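Local coordinates for protein amoebiasin-2 (Entamoeba histolytica, PDB 3M86) that inhibits cysteine proteases of its own organism by wedging three loops into their substrate-binding site, at residues 24-29 / 84-89; 30-35 / 54-59; 38-43 / 100-105. All coordinates share one frame; numbering follows the deposited sequence.

Contact 1. Residues 24-29 / 84-89; sequences DLIKIQ and TTIKLG
I26 and I28 face I86 and L88 in a buried, wholly apolar contact between the two sheets of the immunoglobulin-like β-sandwich. Strand 25-32 belongs to one sheet and strand 82-91 to the other. The short segments run nearly parallel, their directions 19° apart, with axes 11.2 Å apart at closest approach. No hydrogen bond crosses the gap; the strands are joined by the methyl ends of branched side chains.

I28 and I86 each take part in two of the three pairs. I28 CG1 lies beside the backbone N (chi1 -61°), and the extended second torsion carries CD1 out toward the opposing sheet, where it reaches two residues on strand 82-91. I28 and I86 slide past one another in opposite directions, so that I28 CD1 meets the branch methyl CG2 of I86 and not its terminal carbon. The end of I86 goes to I26 instead, the two CD1 atoms lying 4.3 Å apart. I42 touches I28, I86 and L88, while V108 touches I26 and I86, which makes this row part of the hydrophobic core. L88 adds the last piece, its CD2 methyl sitting 4.3 Å from I28 CD1.

Contact 2. Residues 30-35 / 54-59; sequences LRTNPS and DTIKAE
R31 and T32 face E59 and I56 across the width of a strand; the backbone from R31 to P34 and that from I56 to E59 run 109° apart, and the CA atoms of T32 and I56 lie 8.5 Å apart. Strands 25-32 and 49-58 are next-but-one neighbours in a sheet of the immunoglobulin-like sandwich; strand 70-78 runs between them, so the side chains must reach over it. This is the end of the sheet from which the BC and DE loops leave.

T32 and P34 touch S70 of that middle strand, and I56 meets them from the other side. With CG1 anti to the backbone N (chi1 -178°) and the chain extended, I56 CD1 meets P34 CG of the BC loop tip to tip, tightly, at 3.4 Å. T32 comes across at about a right angle, its CG2 3.8 Å from the same I56 CD1.

R31, bent at its second torsion, makes a salt bridge to E59 of the DE loop. The bond from R31 NE to E59 OE2 is weak and far from straight, and E59 is poorly ordered. Guanidinium and carboxylate planes stand 71° apart. Within the BC loop, S35 OG donates a 2.7 Å hydrogen bond to N33 OD1.

Contact 3. Residues 38-43 / 100-105; sequences YAWNIE and PLRSLT
Y38 meets L101, and W40 meets L104 and R102, in a contact between two next-but-one strands of one sheet in the immunoglobulin-like sandwich. It joins the end of the BC loop, at Y38, to the end of the FG loop, at L101 and R102. The touching parts of the backbone point almost the same way, 10° apart.

The CH-pi interaction is at the loop end. L101 crosses Y38 at about a right angle, laying CD1 over one face of its ring, 4.0 Å from the ring centroid and 28° off the normal, while L101 CG settles 3.7 Å from Y38 CE1.

Apolar packing takes over deeper in. The six-membered part of the W40 indole meets L104, whose CD1 comes in obliquely, 3.7 Å from W40 CH2 and as near to CZ3. R102 brings its carbonyl O to 4.0 Å from W40 CZ3, likewise oblique, and the foot of its side chain, with CG 4.1 Å from W40 CH2; bends at its second and third torsions lead the guanidinium away. No hydrogen bond links the two segments.

The gap is filled by strand 82-91, which pairs with both: A39 and N41 bond to S91 and G89, and L101 and R102 to Y90. The Y90 ring also meets the rings of Y38 and W40, while L30 of strand 25-32, in the other sheet, touches W40 and L104.

Overall arrangement
Contact 1 lies near the middle of the sandwich, its centre about 16 Å from that of contact 2 and about 11 Å from that of contact 3; the centres of those two are about 13 Å apart. Contacts 2 and 3 belong to different sheets, and contact 1 bridges those sheets. W40 ties contact 3 to contact 2, its NE1 2.9 Å from R31 O, a probable hydrogen bond, and K87 O lies 2.8 Å from E43 N, another between contacts 1 and 3. Contact 2 ties the BC loop to strand 49-58 through P34 and the DE loop to strand 25-32 through E59, while in contact 3 the BC and FG loops touch directly. These three loops form the wedge blocking the protease's substrate-binding site.

Contact 1. Residues 24-29 / 84-89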
# COMPACT_ATOMS: atom_id res chain seq x y z
N ASP A 24 -1.12 11.92 -11.04
CA ASP A 24 -0.55 10.56 -10.98
C ASP A 24 -1.36 9.65 -10.04
O ASP A 24 -2.29 10.11 -9.37
CB ASP A 24 0.90 10.63 -10.50
CG ASP A 24 1.86 11.08 -11.59
OD1 ASP A 24 3.06 11.21 -11.29
OD2 ASP A 24 1.43 11.32 -12.75
N LEU A 25 -0.99 8.37 -10.01
CA LEU A 25 -1.59 7.41 -9.09
C LEU A 25 -0.50 6.64 -8.38
O LEU A 25 0.54 6.37 -8.97
CB LEU A 25 -2.48 6.42 -9.83
CG LEU A 25 -3.88 6.82 -10.29
CD1 LEU A 25 -4.50 5.66 -11.04
CD2 LEU A 25 -4.74 7.22 -9.10
N ILE A 26 -0.75 6.28 -7.12
CA ILE A 26 0.13 5.38 -6.38
C ILE A 26 -0.57 4.04 -6.24
O ILE A 26 -1.74 3.99 -5.88
CB ILE A 26 0.43 5.93 -4.99
CG1 ILE A 26 1.26 7.21 -5.11
CG2 ILE A 26 1.20 4.89 -4.14
CD1 ILE A 26 1.32 8.00 -3.84
N LYS A 27 0.15 2.97 -6.56
CA LYS A 27 -0.37 1.62 -6.37
C LYS A 27 0.57 0.87 -5.45
O LYS A 27 1.68 0.54 -5.84
CB LYS A 27 -0.52 0.85 -7.69
CG LYS A 27 -1.68 1.28 -8.60
CD LYS A 27 -1.92 0.23 -9.69
CE LYS A 27 -2.98 0.69 -10.69
NZ LYS A 27 -3.15 -0.27 -11.82
N ILE A 28 0.11 0.61 -4.23
CA ILE A 28 0.88 -0.14 -3.25
C ILE A 28 0.46 -1.59 -3.40
O ILE A 28 -0.71 -1.92 -3.25
CB ILE A 28 0.56 0.36 -1.84
CG1 ILE A 28 0.96 1.84 -1.73
CG2 ILE A 28 1.28 -0.50 -0.78
CD1 ILE A 28 0.37 2.55 -0.53
N GLN A 29 1.43 -2.45 -3.72
CA GLN A 29 1.16 -3.85 -4.01
C GLN A 29 1.99 -4.70 -3.07
O GLN A 29 3.22 -4.70 -3.15
CB GLN A 29 1.51 -4.17 -5.47
CG GLN A 29 0.58 -3.46 -6.46
CD GLN A 29 0.82 -3.88 -7.90
OE1 GLN A 29 1.85 -4.46 -8.23
NE2 GLN A 29 -0.15 -3.58 -8.77
N THR A 84 3.46 14.25 1.96
CA THR A 84 2.75 13.27 2.77
C THR A 84 3.64 12.15 3.25
O THR A 84 4.73 11.92 2.72
CB THR A 84 1.64 12.57 1.95
OG1 THR A 84 2.24 11.74 0.95
CG2 THR A 84 0.73 13.58 1.29
N THR A 85 3.16 11.45 4.27
CA THR A 85 3.76 10.20 4.69
C THR A 85 2.65 9.16 4.67
O THR A 85 1.55 9.42 5.16
CB THR A 85 4.29 10.29 6.11
OG1 THR A 85 5.24 11.36 6.19
CG2 THR A 85 4.96 8.98 6.50
N ILE A 86 2.95 7.99 4.12
CA ILE A 86 2.03 6.86 4.12
C ILE A 86 2.68 5.78 4.98
O ILE A 86 3.85 5.45 4.78
CB ILE A 86 1.80 6.31 2.70
CG1 ILE A 86 1.22 7.39 1.77
CG2 ILE A 86 0.88 5.06 2.72
CD1 ILE A 86 1.25 6.99 0.30
N LYS A 87 1.94 5.25 5.96
CA LYS A 87 2.47 4.18 6.80
C LYS A 87 1.58 2.95 6.71
O LYS A 87 0.35 3.06 6.73
CB LYS A 87 2.56 4.63 8.25
CG LYS A 87 3.63 5.68 8.53
CD LYS A 87 3.57 6.13 9.99
CE LYS A 87 4.60 7.20 10.29
NZ LYS A 87 4.50 7.71 11.69
N LEU A 88 2.20 1.77 6.60
CA LEU A 88 1.44 0.51 6.60
C LEU A 88 1.95 -0.37 7.72
O LEU A 88 3.14 -0.40 8.01
CB LEU A 88 1.67 -0.25 5.29
CG LEU A 88 1.25 0.13 3.86
CD1 LEU A 88 -0.24 -0.10 3.58
CD2 LEU A 88 1.71 1.51 3.45
N GLY A 89 1.04 -1.11 8.35
CA GLY A 89 1.43 -2.10 9.34
C GLY A 89 0.74 -3.41 9.03
O GLY A 89 -0.43 -3.41 8.68

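Contact 2. Residues 30-35 / 54-59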
# COMPACT_ATOMS: atom_id res chain seq x y z
N LEU A 30 1.30 -5.39 -2.15
CA LEU A 30 1.96 -6.10 -1.07
C LEU A 30 1.46 -7.53 -1.02
O LEU A 30 0.33 -7.81 -1.40
CB LEU A 30 1.64 -5.43 0.27
CG LEU A 30 1.94 -3.93 0.33
CD1 LEU A 30 1.44 -3.35 1.65
CD2 LEU A 30 3.44 -3.68 0.15
N ARG A 31 2.29 -8.45 -0.53
CA ARG A 31 1.80 -9.80 -0.32
C ARG A 31 1.19 -9.91 1.07
O ARG A 31 1.58 -9.22 2.02
CB ARG A 31 2.90 -10.86 -0.50
CG ARG A 31 3.50 -10.95 -1.93
CD ARG A 31 2.46 -10.81 -3.03
NE ARG A 31 3.01 -11.11 -4.36
CZ ARG A 31 3.36 -10.20 -5.27
NH1 ARG A 31 3.23 -8.90 -5.02
NH2 ARG A 31 3.84 -10.59 -6.44
N THR A 32 0.23 -10.80 1.20
CA THR A 32 -0.52 -10.94 2.44
C THR A 32 -1.04 -12.37 2.55
O THR A 32 -1.14 -13.08 1.56
CB THR A 32 -1.66 -9.89 2.51
OG1 THR A 32 -2.34 -10.00 3.76
CG2 THR A 32 -2.66 -10.10 1.37
N ASN A 33 -1.32 -12.81 3.78
CA ASN A 33 -1.83 -14.17 4.02
C ASN A 33 -3.04 -14.12 4.91
O ASN A 33 -2.93 -14.27 6.12
CB ASN A 33 -0.75 -15.02 4.67
CG ASN A 33 -1.21 -16.43 4.95
OD1 ASN A 33 -2.27 -16.85 4.49
ND2 ASN A 33 -0.40 -17.18 5.70
N PRO A 34 -4.22 -13.91 4.31
CA PRO A 34 -5.45 -13.69 5.06
C PRO A 34 -5.83 -14.87 5.95
O PRO A 34 -6.54 -14.69 6.93
CB PRO A 34 -6.52 -13.53 3.97
CG PRO A 34 -5.79 -13.23 2.73
CD PRO A 34 -4.42 -13.84 2.85
N SER A 35 -5.36 -16.06 5.59
CA SER A 35 -5.71 -17.27 6.35
C SER A 35 -5.17 -17.24 7.78
O SER A 35 -5.56 -18.06 8.62
CB SER A 35 -5.22 -18.52 5.61
OG SER A 35 -3.82 -18.71 5.73
N ASP A 54 -9.20 -0.50 -3.53
CA ASP A 54 -8.53 -1.37 -2.58
C ASP A 54 -8.98 -2.79 -2.92
O ASP A 54 -10.18 -3.07 -3.02
CB ASP A 54 -8.94 -1.00 -1.16
CG ASP A 54 -8.08 -1.67 -0.11
OD1 ASP A 54 -8.27 -1.37 1.09
OD2 ASP A 54 -7.21 -2.48 -0.51
N THR A 55 -8.00 -3.67 -3.12
CA THR A 55 -8.26 -5.04 -3.56
C THR A 55 -7.42 -6.03 -2.79
O THR A 55 -6.26 -5.76 -2.45
CB THR A 55 -7.87 -5.18 -5.04
OG1 THR A 55 -8.68 -4.31 -5.83
CG2 THR A 55 -8.06 -6.61 -5.52
N ILE A 56 -8.00 -7.20 -2.54
CA ILE A 56 -7.21 -8.36 -2.14
C ILE A 56 -7.54 -9.47 -3.12
O ILE A 56 -8.70 -9.71 -3.44
CB ILE A 56 -7.45 -8.80 -0.68
CG1 ILE A 56 -6.55 -9.98 -0.32
CG2 ILE A 56 -8.93 -9.12 -0.44
CD1 ILE A 56 -6.46 -10.24 1.15
N LYS A 57 -6.50 -10.11 -3.65
CA LYS A 57 -6.67 -11.10 -4.71
C LYS A 57 -5.84 -12.32 -4.39
O LYS A 57 -4.70 -12.22 -3.93
CB LYS A 57 -6.22 -10.49 -6.05
CG LYS A 57 -6.22 -11.44 -7.23
CD LYS A 57 -5.94 -10.69 -8.52
CE LYS A 57 -4.57 -10.02 -8.49
NZ LYS A 57 -4.24 -9.39 -9.80
N ALA A 58 -6.41 -13.50 -4.63
CA ALA A 58 -5.67 -14.73 -4.43
C ALA A 58 -4.66 -14.86 -5.57
O ALA A 58 -5.01 -14.65 -6.74
CB ALA A 58 -6.62 -15.92 -4.40
N GLU A 59 -3.42 -15.19 -5.25
CA GLU A 59 -2.40 -15.33 -6.29
C GLU A 59 -2.29 -16.77 -6.77
O GLU A 59 -2.42 -17.71 -5.98
CB GLU A 59 -1.04 -14.81 -5.80
CG GLU A 59 0.00 -14.72 -6.91
CD GLU A 59 1.33 -14.19 -6.42
OE1 GLU A 59 2.26 -14.07 -7.24
OE2 GLU A 59 1.45 -13.89 -5.21

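Contact 3. Residues 38-43 / 100-105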
# COMPACT_ATOMS: atom_id res chain seq x y z
N TYR A 38 -3.91 -11.94 9.69
CA TYR A 38 -3.17 -10.69 9.49
C TYR A 38 -3.70 -9.91 8.29
O TYR A 38 -4.22 -10.50 7.34
CB TYR A 38 -1.67 -10.93 9.28
CG TYR A 38 -0.94 -11.24 10.57
CD1 TYR A 38 -0.41 -10.23 11.35
CD2 TYR A 38 -0.79 -12.56 11.00
CE1 TYR A 38 0.25 -10.51 12.53
CE2 TYR A 38 -0.14 -12.85 12.18
CZ TYR A 38 0.38 -11.82 12.94
OH TYR A 38 1.04 -12.12 14.11
N ALA A 39 -3.56 -8.60 8.35
CA ALA A 39 -3.88 -7.75 7.20
C ALA A 39 -3.06 -6.48 7.29
O ALA A 39 -2.62 -6.08 8.37
CB ALA A 39 -5.36 -7.42 7.16
N TRP A 40 -2.83 -5.84 6.14
CA TRP A 40 -2.14 -4.57 6.11
C TRP A 40 -3.13 -3.48 6.49
O TRP A 40 -4.27 -3.48 6.02
CB TRP A 40 -1.58 -4.29 4.72
CG TRP A 40 -0.42 -5.18 4.37
CD1 TRP A 40 -0.44 -6.31 3.61
CD2 TRP A 40 0.93 -4.98 4.77
NE1 TRP A 40 0.82 -6.83 3.51
CE2 TRP A 40 1.69 -6.04 4.21
CE3 TRP A 40 1.58 -4.02 5.54
CZ2 TRP A 40 3.06 -6.15 4.39
CZ3 TRP A 40 2.95 -4.12 5.71
CH2 TRP A 40 3.68 -5.19 5.15
N ASN A 41 -2.70 -2.58 7.36
CA ASN A 41 -3.51 -1.42 7.70
C ASN A 41 -2.77 -0.21 7.19
O ASN A 41 -1.56 -0.11 7.39
CB ASN A 41 -3.67 -1.34 9.22
CG ASN A 41 -4.67 -0.30 9.65
OD1 ASN A 41 -5.81 -0.29 9.19
ND2 ASN A 41 -4.27 0.58 10.56
N ILE A 42 -3.46 0.69 6.51
CA ILE A 42 -2.81 1.87 5.96
C ILE A 42 -3.22 3.16 6.67
O ILE A 42 -4.39 3.36 7.03
CB ILE A 42 -3.06 1.99 4.45
CG1 ILE A 42 -2.21 3.10 3.84
CG2 ILE A 42 -4.56 2.22 4.15
CD1 ILE A 42 -2.25 3.15 2.33
N GLU A 43 -2.24 4.02 6.91
CA GLU A 43 -2.48 5.34 7.46
C GLU A 43 -1.97 6.34 6.45
O GLU A 43 -0.81 6.30 6.04
CB GLU A 43 -1.76 5.52 8.80
N PRO A 100 2.97 -4.29 14.98
CA PRO A 100 2.86 -4.97 13.69
C PRO A 100 4.08 -5.84 13.42
O PRO A 100 5.19 -5.49 13.82
CB PRO A 100 2.83 -3.81 12.68
CG PRO A 100 2.29 -2.66 13.46
CD PRO A 100 2.83 -2.83 14.85
N LEU A 101 3.88 -6.97 12.75
CA LEU A 101 4.99 -7.85 12.39
C LEU A 101 5.96 -7.12 11.49
O LEU A 101 7.17 -7.31 11.58
CB LEU A 101 4.50 -9.09 11.66
CG LEU A 101 3.90 -10.23 12.46
CD1 LEU A 101 3.77 -11.45 11.57
CD2 LEU A 101 4.77 -10.54 13.68
N ARG A 102 5.41 -6.30 10.60
CA ARG A 102 6.21 -5.58 9.63
C ARG A 102 5.57 -4.21 9.46
O ARG A 102 4.35 -4.09 9.49
CB ARG A 102 6.22 -6.35 8.30
CG ARG A 102 7.17 -5.81 7.24
CD ARG A 102 8.62 -5.80 7.71
NE ARG A 102 9.06 -7.09 8.24
CZ ARG A 102 9.71 -8.01 7.52
NH1 ARG A 102 9.99 -7.79 6.25
NH2 ARG A 102 10.08 -9.16 8.09
N SER A 103 6.40 -3.18 9.31
CA SER A 103 5.90 -1.85 9.06
C SER A 103 6.54 -1.31 7.80
O SER A 103 7.69 -1.64 7.51
CB SER A 103 6.22 -0.92 10.25
OG SER A 103 5.59 -1.39 11.43
N LEU A 104 5.80 -0.51 7.05
CA LEU A 104 6.35 0.15 5.87
C LEU A 104 6.06 1.64 5.97
O LEU A 104 5.01 2.04 6.47
CB LEU A 104 5.73 -0.42 4.60
CG LEU A 104 5.87 -1.92 4.35
CD1 LEU A 104 4.96 -2.35 3.20
CD2 LEU A 104 7.33 -2.31 4.08
N THR A 105 7.00 2.45 5.50
CA THR A 105 6.82 3.89 5.49
C THR A 105 7.22 4.43 4.12
O THR A 105 8.27 4.06 3.59
CB THR A 105 7.68 4.58 6.57
OG1 THR A 105 7.36 4.04 7.86
CG2 THR A 105 7.42 6.08 6.58